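PDB 4L7T: NanU sialic acid binding protein from Bacteroides fragilis, which probably binds sialic acid with high affinity at the outer membrane as a SusD-family protein, most likely for uptake by its partner NanO. Local coordinates for residues V68-E73 and S298-K303; D327-A332 and M344-Q349. All coordinates share one frame; numbering follows the deposited sequence.

Contact 1: V68-E73 and S298-K303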
ATOM      1  N   VAL A  68       3.306  -5.602 -22.404  1.00 17.88           N
ATOM      2  CA  VAL A  68       1.989  -5.781 -23.071  1.00 18.82           C
ATOM      3  C   VAL A  68       1.278  -6.972 -22.360  1.00 16.92           C
ATOM      4  O   VAL A  68       1.892  -7.998 -22.185  1.00 18.86           O
ATOM      5  CB  VAL A  68       2.246  -6.064 -24.566  1.00 21.59           C
ATOM      6  CG1 VAL A  68       1.040  -6.678 -25.254  1.00 26.09           C
ATOM      7  CG2 VAL A  68       2.719  -4.746 -25.214  1.00 24.29           C
ATOM      8  N   PRO A  69      -0.010  -6.813 -21.967  1.00 16.85           N
ATOM      9  CA  PRO A  69      -0.710  -7.986 -21.373  1.00 16.23           C
ATOM     10  C   PRO A  69      -0.521  -9.272 -22.202  1.00 18.71           C
ATOM     11  O   PRO A  69      -0.760  -9.288 -23.437  1.00 19.43           O
ATOM     12  CB  PRO A  69      -2.163  -7.516 -21.308  1.00 15.43           C
ATOM     13  CG  PRO A  69      -2.037  -5.998 -21.060  1.00 16.28           C
ATOM     14  CD  PRO A  69      -0.883  -5.619 -21.994  1.00 16.55           C
ATOM     15  N   PHE A  70      -0.044 -10.362 -21.602  1.00 18.88           N
ATOM     16  CA  PHE A  70       0.416 -11.528 -22.436  1.00 18.63           C
ATOM     17  C   PHE A  70      -0.728 -12.126 -23.284  1.00 18.23           C
ATOM     18  O   PHE A  70      -0.495 -12.688 -24.381  1.00 20.55           O
ATOM     19  CB  PHE A  70       1.061 -12.639 -21.537  1.00 18.09           C
ATOM     20  CG  PHE A  70       0.096 -13.315 -20.572  1.00 18.26           C
ATOM     21  CD1 PHE A  70      -0.600 -14.481 -20.955  1.00 19.53           C
ATOM     22  CD2 PHE A  70      -0.082 -12.819 -19.251  1.00 17.52           C
ATOM     23  CE1 PHE A  70      -1.500 -15.125 -20.098  1.00 18.42           C
ATOM     24  CE2 PHE A  70      -0.983 -13.433 -18.390  1.00 19.33           C
ATOM     25  CZ  PHE A  70      -1.690 -14.617 -18.776  1.00 19.34           C
ATOM     26  N   GLY A  71      -1.939 -12.049 -22.737  1.00 18.09           N
ATOM     27  CA  GLY A  71      -3.153 -12.746 -23.322  1.00 17.89           C
ATOM     28  C   GLY A  71      -3.844 -11.929 -24.393  1.00 18.15           C
ATOM     29  O   GLY A  71      -4.787 -12.389 -25.034  1.00 18.53           O
ATOM     30  N   GLY A  72      -3.382 -10.709 -24.593  1.00 17.14           N
ATOM     31  CA  GLY A  72      -4.006  -9.907 -25.689  1.00 17.89           C
ATOM     32  C   GLY A  72      -4.810  -8.689 -25.308  1.00 16.45           C
ATOM     33  O   GLY A  72      -5.241  -7.889 -26.205  1.00 18.14           O
ATOM     34  N   GLU A  73      -5.046  -8.505 -24.028  1.00 15.33           N
ATOM     35  CA  GLU A  73      -5.856  -7.377 -23.656  1.00 14.76           C
ATOM     36  C   GLU A  73      -5.273  -6.054 -24.094  1.00 13.54           C
ATOM     37  O   GLU A  73      -4.021  -5.792 -24.062  1.00 14.30           O
ATOM     38  CB  GLU A  73      -6.089  -7.264 -22.111  1.00 15.22           C
ATOM     39  CG  GLU A  73      -6.884  -8.415 -21.495  1.00 16.87           C
ATOM     40  CD  GLU A  73      -6.012  -9.562 -21.017  1.00 19.60           C
ATOM     41  OE1 GLU A  73      -4.933  -9.920 -21.654  1.00 18.24           O
ATOM     42  OE2 GLU A  73      -6.431 -10.100 -19.928  1.00 20.52           O
ATOM     43  N   SER A 298      -8.069 -22.004 -22.709  1.00 27.18           N
ATOM     44  CA  SER A 298      -7.952 -22.395 -24.146  1.00 28.29           C
ATOM     45  C   SER A 298      -6.502 -22.490 -24.635  1.00 27.49           C
ATOM     46  O   SER A 298      -6.158 -23.307 -25.476  1.00 26.40           O
ATOM     47  CB  SER A 298      -8.767 -21.409 -25.019  1.00 27.91           C
ATOM     48  OG  SER A 298      -8.118 -20.134 -25.079  1.00 32.26           O
ATOM     49  N   THR A 299      -5.609 -21.713 -24.057  1.00 24.92           N
ATOM     50  CA  THR A 299      -4.324 -21.546 -24.723  1.00 24.11           C
ATOM     51  C   THR A 299      -3.103 -21.854 -23.909  1.00 24.06           C
ATOM     52  O   THR A 299      -2.070 -22.280 -24.469  1.00 24.62           O
ATOM     53  CB  THR A 299      -4.227 -20.074 -25.208  1.00 23.30           C
ATOM     54  OG1 THR A 299      -5.413 -19.745 -25.958  1.00 27.27           O
ATOM     55  CG2 THR A 299      -2.982 -19.854 -26.045  1.00 26.71           C
ATOM     56  N   TYR A 300      -3.166 -21.576 -22.586  1.00 23.98           N
ATOM     57  CA  TYR A 300      -1.945 -21.599 -21.756  1.00 23.54           C
ATOM     58  C   TYR A 300      -1.793 -22.834 -20.817  1.00 23.76           C
ATOM     59  O   TYR A 300      -2.757 -23.569 -20.551  1.00 23.45           O
ATOM     60  CB  TYR A 300      -1.839 -20.260 -20.970  1.00 22.14           C
ATOM     61  CG  TYR A 300      -1.678 -19.067 -21.943  1.00 20.13           C
ATOM     62  CD1 TYR A 300      -0.521 -18.898 -22.654  1.00 18.13           C
ATOM     63  CD2 TYR A 300      -2.750 -18.173 -22.148  1.00 24.57           C
ATOM     64  CE1 TYR A 300      -0.386 -17.839 -23.631  1.00 21.02           C
ATOM     65  CE2 TYR A 300      -2.652 -17.122 -23.077  1.00 22.30           C
ATOM     66  CZ  TYR A 300      -1.476 -16.983 -23.806  1.00 22.94           C
ATOM     67  OH  TYR A 300      -1.371 -15.931 -24.700  1.00 26.71           O
ATOM     68  N   CYS A 301      -0.583 -23.061 -20.324  1.00 23.37           N
ATOM     69  CA  CYS A 301      -0.391 -24.242 -19.470  1.00 23.94           C
ATOM     70  C   CYS A 301       0.642 -23.918 -18.376  1.00 23.91           C
ATOM     71  O   CYS A 301       1.293 -22.862 -18.423  1.00 22.29           O
ATOM     72  CB  CYS A 301       0.081 -25.411 -20.346  1.00 23.89           C
ATOM     73  SG  CYS A 301       1.739 -25.107 -21.124  1.00 26.87           S
ATOM     74  N   ASN A 302       0.790 -24.803 -17.394  1.00 22.10           N
ATOM     75  CA  ASN A 302       1.851 -24.624 -16.404  1.00 24.49           C
ATOM     76  C   ASN A 302       3.184 -25.120 -16.926  1.00 24.04           C
ATOM     77  O   ASN A 302       3.284 -25.471 -18.080  1.00 23.20           O
ATOM     78  CB  ASN A 302       1.509 -25.284 -15.053  1.00 24.16           C
ATOM     79  CG  ASN A 302       1.427 -26.839 -15.109  1.00 26.38           C
ATOM     80  OD1 ASN A 302       1.865 -27.473 -16.073  1.00 27.33           O
ATOM     81  ND2 ASN A 302       0.910 -27.438 -14.031  1.00 28.85           N
ATOM     82  N   LYS A 303       4.197 -25.148 -16.066  1.00 24.52           N
ATOM     83  CA  LYS A 303       5.541 -25.504 -16.558  1.00 26.51           C
ATOM     84  C   LYS A 303       5.654 -26.973 -17.029  1.00 28.68           C
ATOM     85  O   LYS A 303       6.548 -27.285 -17.809  1.00 28.40           O
ATOM     86  CB  LYS A 303       6.592 -25.234 -15.515  1.00 27.98           C
ATOM     87  CG  LYS A 303       7.994 -25.463 -16.045  1.00 31.37           C
ATOM     88  CD  LYS A 303       9.118 -24.905 -15.123  1.00 36.72           C
ATOM     89  CE  LYS A 303      10.468 -24.850 -15.892  1.00 40.46           C
ATOM     90  NZ  LYS A 303      11.682 -25.161 -15.042  1.00 43.62           N
TER

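Contact 2: D327-A332 and M344-Q349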
ATOM      1  N   ASP A 327      10.520 -10.020 -17.651  1.00 19.10           N
ATOM      2  CA  ASP A 327      11.809 -10.397 -17.095  1.00 22.04           C
ATOM      3  C   ASP A 327      11.920 -10.232 -15.584  1.00 22.35           C
ATOM      4  O   ASP A 327      12.918 -10.667 -15.019  1.00 21.96           O
ATOM      5  CB  ASP A 327      12.933  -9.673 -17.770  1.00 20.46           C
ATOM      6  CG  ASP A 327      12.940  -8.190 -17.535  1.00 24.96           C
ATOM      7  OD1 ASP A 327      11.983  -7.604 -16.947  1.00 25.91           O
ATOM      8  OD2 ASP A 327      13.938  -7.571 -17.956  1.00 32.09           O
ATOM      9  N   LEU A 328      10.958  -9.537 -14.961  1.00 21.20           N
ATOM     10  CA  LEU A 328      11.028  -9.338 -13.499  1.00 19.97           C
ATOM     11  C   LEU A 328      10.905 -10.643 -12.740  1.00 20.81           C
ATOM     12  O   LEU A 328      11.493 -10.810 -11.664  1.00 23.04           O
ATOM     13  CB  LEU A 328       9.985  -8.288 -13.058  1.00 18.98           C
ATOM     14  CG  LEU A 328       9.993  -7.950 -11.575  1.00 19.23           C
ATOM     15  CD1 LEU A 328      11.355  -7.335 -11.153  1.00 22.19           C
ATOM     16  CD2 LEU A 328       8.829  -6.954 -11.377  1.00 22.02           C
ATOM     17  N   TYR A 329      10.243 -11.617 -13.341  1.00 20.50           N
ATOM     18  CA  TYR A 329       9.973 -12.878 -12.740  1.00 21.14           C
ATOM     19  C   TYR A 329      11.267 -13.613 -12.365  1.00 23.61           C
ATOM     20  O   TYR A 329      11.305 -14.246 -11.274  1.00 24.38           O
ATOM     21  CB  TYR A 329       9.200 -13.792 -13.691  1.00 22.80           C
ATOM     22  CG  TYR A 329       8.851 -15.147 -13.080  1.00 22.61           C
ATOM     23  CD1 TYR A 329       7.890 -15.246 -12.050  1.00 19.27           C
ATOM     24  CD2 TYR A 329       9.478 -16.332 -13.531  1.00 24.07           C
ATOM     25  CE1 TYR A 329       7.537 -16.526 -11.483  1.00 23.22           C
ATOM     26  CE2 TYR A 329       9.136 -17.596 -12.973  1.00 27.34           C
ATOM     27  CZ  TYR A 329       8.156 -17.687 -11.976  1.00 27.27           C
ATOM     28  OH  TYR A 329       7.810 -18.914 -11.431  1.00 28.54           O
ATOM     29  N   ASN A 330      12.299 -13.507 -13.227  1.00 22.89           N
ATOM     30  CA  ASN A 330      13.607 -14.134 -12.962  1.00 24.77           C
ATOM     31  C   ASN A 330      14.681 -13.201 -12.440  1.00 24.14           C
ATOM     32  O   ASN A 330      15.740 -13.647 -12.020  1.00 25.57           O
ATOM     33  CB  ASN A 330      14.084 -14.899 -14.198  1.00 26.95           C
ATOM     34  CG  ASN A 330      13.328 -16.197 -14.373  1.00 31.10           C
ATOM     35  OD1 ASN A 330      12.808 -16.481 -15.453  1.00 38.80           O
ATOM     36  ND2 ASN A 330      13.213 -16.965 -13.306  1.00 31.63           N
ATOM     37  N   LYS A 331      14.420 -11.905 -12.444  1.00 20.69           N
ATOM     38  CA  LYS A 331      15.395 -10.933 -11.917  1.00 19.48           C
ATOM     39  C   LYS A 331      15.134 -10.424 -10.494  1.00 18.37           C
ATOM     40  O   LYS A 331      15.917  -9.620 -10.026  1.00 20.62           O
ATOM     41  CB  LYS A 331      15.520  -9.694 -12.820  1.00 19.70           C
ATOM     42  CG  LYS A 331      16.256 -10.064 -14.118  1.00 23.00           C
ATOM     43  CD  LYS A 331      16.320  -8.895 -15.047  1.00 24.17           C
ATOM     44  CE  LYS A 331      17.241  -9.276 -16.191  1.00 28.82           C
ATOM     45  NZ  LYS A 331      17.906  -8.051 -16.678  1.00 36.35           N
ATOM     46  N   ALA A 332      13.997 -10.756  -9.915  1.00 19.00           N
ATOM     47  CA  ALA A 332      13.635 -10.161  -8.618  1.00 16.81           C
ATOM     48  C   ALA A 332      14.184 -10.890  -7.423  1.00 18.04           C
ATOM     49  O   ALA A 332      14.339 -10.222  -6.364  1.00 17.64           O
ATOM     50  CB  ALA A 332      12.151 -10.024  -8.474  1.00 18.11           C
ATOM     51  N   MET A 344       4.201 -14.420  -7.434  1.00 17.55           N
ATOM     52  CA  MET A 344       3.915 -14.522  -8.896  1.00 18.33           C
ATOM     53  C   MET A 344       3.765 -15.964  -9.367  1.00 20.52           C
ATOM     54  O   MET A 344       4.542 -16.830  -8.900  1.00 20.69           O
ATOM     55  CB  MET A 344       5.072 -13.891  -9.708  1.00 17.77           C
ATOM     56  CG  MET A 344       5.058 -12.368  -9.725  1.00 18.01           C
ATOM     57  SD  MET A 344       6.512 -11.659 -10.620  1.00 19.92           S
ATOM     58  CE  MET A 344       7.851 -11.926  -9.465  1.00 15.27           C
ATOM     59  N   THR A 345       2.796 -16.180 -10.283  1.00 17.11           N
ATOM     60  CA  THR A 345       2.702 -17.444 -11.036  1.00 18.81           C
ATOM     61  C   THR A 345       3.175 -17.152 -12.459  1.00 20.83           C
ATOM     62  O   THR A 345       2.777 -16.160 -13.037  1.00 18.80           O
ATOM     63  CB  THR A 345       1.294 -18.023 -10.964  1.00 21.04           C
ATOM     64  OG1 THR A 345       0.980 -18.309  -9.584  1.00 21.70           O
ATOM     65  CG2 THR A 345       1.176 -19.382 -11.709  1.00 20.82           C
ATOM     66  N   ALA A 346       3.986 -18.047 -13.015  1.00 20.81           N
ATOM     67  CA  ALA A 346       4.312 -17.995 -14.459  1.00 20.65           C
ATOM     68  C   ALA A 346       3.312 -18.775 -15.349  1.00 22.33           C
ATOM     69  O   ALA A 346       2.708 -19.809 -14.970  1.00 21.21           O
ATOM     70  CB  ALA A 346       5.721 -18.481 -14.688  1.00 19.83           C
ATOM     71  N   VAL A 347       3.086 -18.182 -16.501  1.00 21.01           N
ATOM     72  CA  VAL A 347       2.293 -18.743 -17.582  1.00 21.00           C
ATOM     73  C   VAL A 347       3.242 -19.273 -18.634  1.00 20.65           C
ATOM     74  O   VAL A 347       4.261 -18.664 -18.937  1.00 18.80           O
ATOM     75  CB  VAL A 347       1.362 -17.644 -18.201  1.00 22.34           C
ATOM     76  CG1 VAL A 347       0.525 -18.262 -19.378  1.00 23.35           C
ATOM     77  CG2 VAL A 347       0.347 -17.175 -17.119  1.00 21.72           C
ATOM     78  N   TYR A 348       2.871 -20.437 -19.190  1.00 19.79           N
ATOM     79  CA  TYR A 348       3.641 -21.066 -20.270  1.00 22.58           C
ATOM     80  C   TYR A 348       2.707 -21.389 -21.423  1.00 22.46           C
ATOM     81  O   TYR A 348       1.450 -21.316 -21.306  1.00 22.30           O
ATOM     82  CB  TYR A 348       4.338 -22.378 -19.798  1.00 21.13           C
ATOM     83  CG  TYR A 348       5.265 -22.199 -18.622  1.00 24.00           C
ATOM     84  CD1 TYR A 348       6.649 -22.118 -18.781  1.00 24.60           C
ATOM     85  CD2 TYR A 348       4.723 -22.017 -17.342  1.00 25.68           C
ATOM     86  CE1 TYR A 348       7.489 -21.916 -17.682  1.00 25.79           C
ATOM     87  CE2 TYR A 348       5.557 -21.834 -16.263  1.00 25.27           C
ATOM     88  CZ  TYR A 348       6.917 -21.795 -16.425  1.00 22.87           C
ATOM     89  OH  TYR A 348       7.634 -21.590 -15.243  1.00 24.63           O
ATOM     90  N   GLN A 349       3.321 -21.744 -22.542  1.00 24.59           N
ATOM     91  CA  GLN A 349       2.579 -22.139 -23.744  1.00 26.98           C
ATOM     92  C   GLN A 349       3.268 -23.351 -24.434  1.00 27.79           C
ATOM     93  O   GLN A 349       4.494 -23.322 -24.707  1.00 29.05           O
ATOM     94  CB  GLN A 349       2.422 -20.947 -24.719  1.00 26.17           C
ATOM     95  CG  GLN A 349       1.485 -21.279 -25.923  1.00 29.63           C
ATOM     96  CD  GLN A 349       1.154 -20.063 -26.770  1.00 29.90           C
ATOM     97  OE1 GLN A 349       1.834 -19.019 -26.702  1.00 30.45           O
ATOM     98  NE2 GLN A 349       0.095 -20.190 -27.580  1.00 32.72           N
TER
HETATM   99  O   HOH W   1       5.944 -19.013  -9.315  1.00 32.09           O

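Contact 1: V68-E73 and S298-K303
Gly71 and Thr299 mark the nearest approach of the two backbones, their CA atoms 9.0 Å apart, a gap that the long flat side chains of Phe70 and Tyr300 can span. Phe70 sets its ring edge-on against a face of Tyr300 in a T-shaped stack, the planes at 81° and the centroids 5.2 Å apart. Phe70 CE1 makes the closest ring contact, 3.8 Å from Tyr300 CE2, over the rim of the tyrosine ring and not its middle. The opposite face of Tyr300 is covered by Thr299 CG2, which sits over the ring centre, so the phenol is sandwiched between a methyl group and an aromatic edge. In this SusD-family protein the contact joins the loop after strand 65-67 to the chain leaving helix 293-299. That loop folds as a type I turn from Pro69 to Gly72, closed by Gly72 N donating to Pro69 O at 3.2 Å. Glycine suits the positive phi of 113° at Gly72. The all-carbon ring of Phe70 suits both the tyrosine face and its other neighbours, for it also meets the Tyr295 ring and reaches Val347, Ile359 and Ala360 of the neighbouring hairpin strands.

Contact 2: D327-A332 and M344-Q349
The Tyr329 ring carries the methyl group of Ala346 over one face, while Met344 CB meets it at the edge and Met344 O lies at the edge too, in the ring plane. Strand 344-350, which pairs antiparallel with strand 356-363 in a two-stranded sheet, is thereby packed against the short helix 328-331 in this SusD-family protein. Ala346 CB stands 4.1 Å from the centroid of the Tyr329 ring, 25° off its normal, a CH-pi contact displaced toward the hydroxyl end, with the closest approach to CZ at 3.7 Å. A side chain no larger than a methyl suits a strand position facing so close to a ring. The ring gets there by an extended first torsion, CG anti to the backbone N (chi1 -178°), which carries it out from the helix toward the strand. The two side chains point opposite ways as they pass, Met344 CB 3.9 Å from Tyr329 CD1. The flexible thioether then bends at chi3 (-74°), turning its methyl toward the helix backbone, CE 4.0 Å from Tyr329 CA. Lys340 adds a cation-pi contact to the same ring. Tyrosine fits because its apolar ring packs while its hydroxyl meets a water: this water, in the ring plane, lies 2.8 Å from Tyr329 OH and can donate to Met344 O at 2.6 Å, though it has more acceptors in reach than protons.

How the contacts relate
Both contacts lean on strand 344-350 of the same hairpin. Contact 2 uses the strand directly, whereas in contact 1 the strand is a third party, Phe70 and Tyr300 both packing on Val347. A probable backbone hydrogen bond, Cys301 N to Tyr348 O at 2.9 Å, joins them, and their centres are about 12 Å apart. Contact 2 is the more buried, three of its four touching residues being enclosed, and it covers about twice the area. Contact 1 is only partly buried and joins the 68-73 loop to the end of helix 293-299 and the chain that follows it, across 224 intervening residues. Its chemistry is ring against ring; in contact 2 one ring meets aliphatic groups, with a water bridging its hydroxyl to the strand.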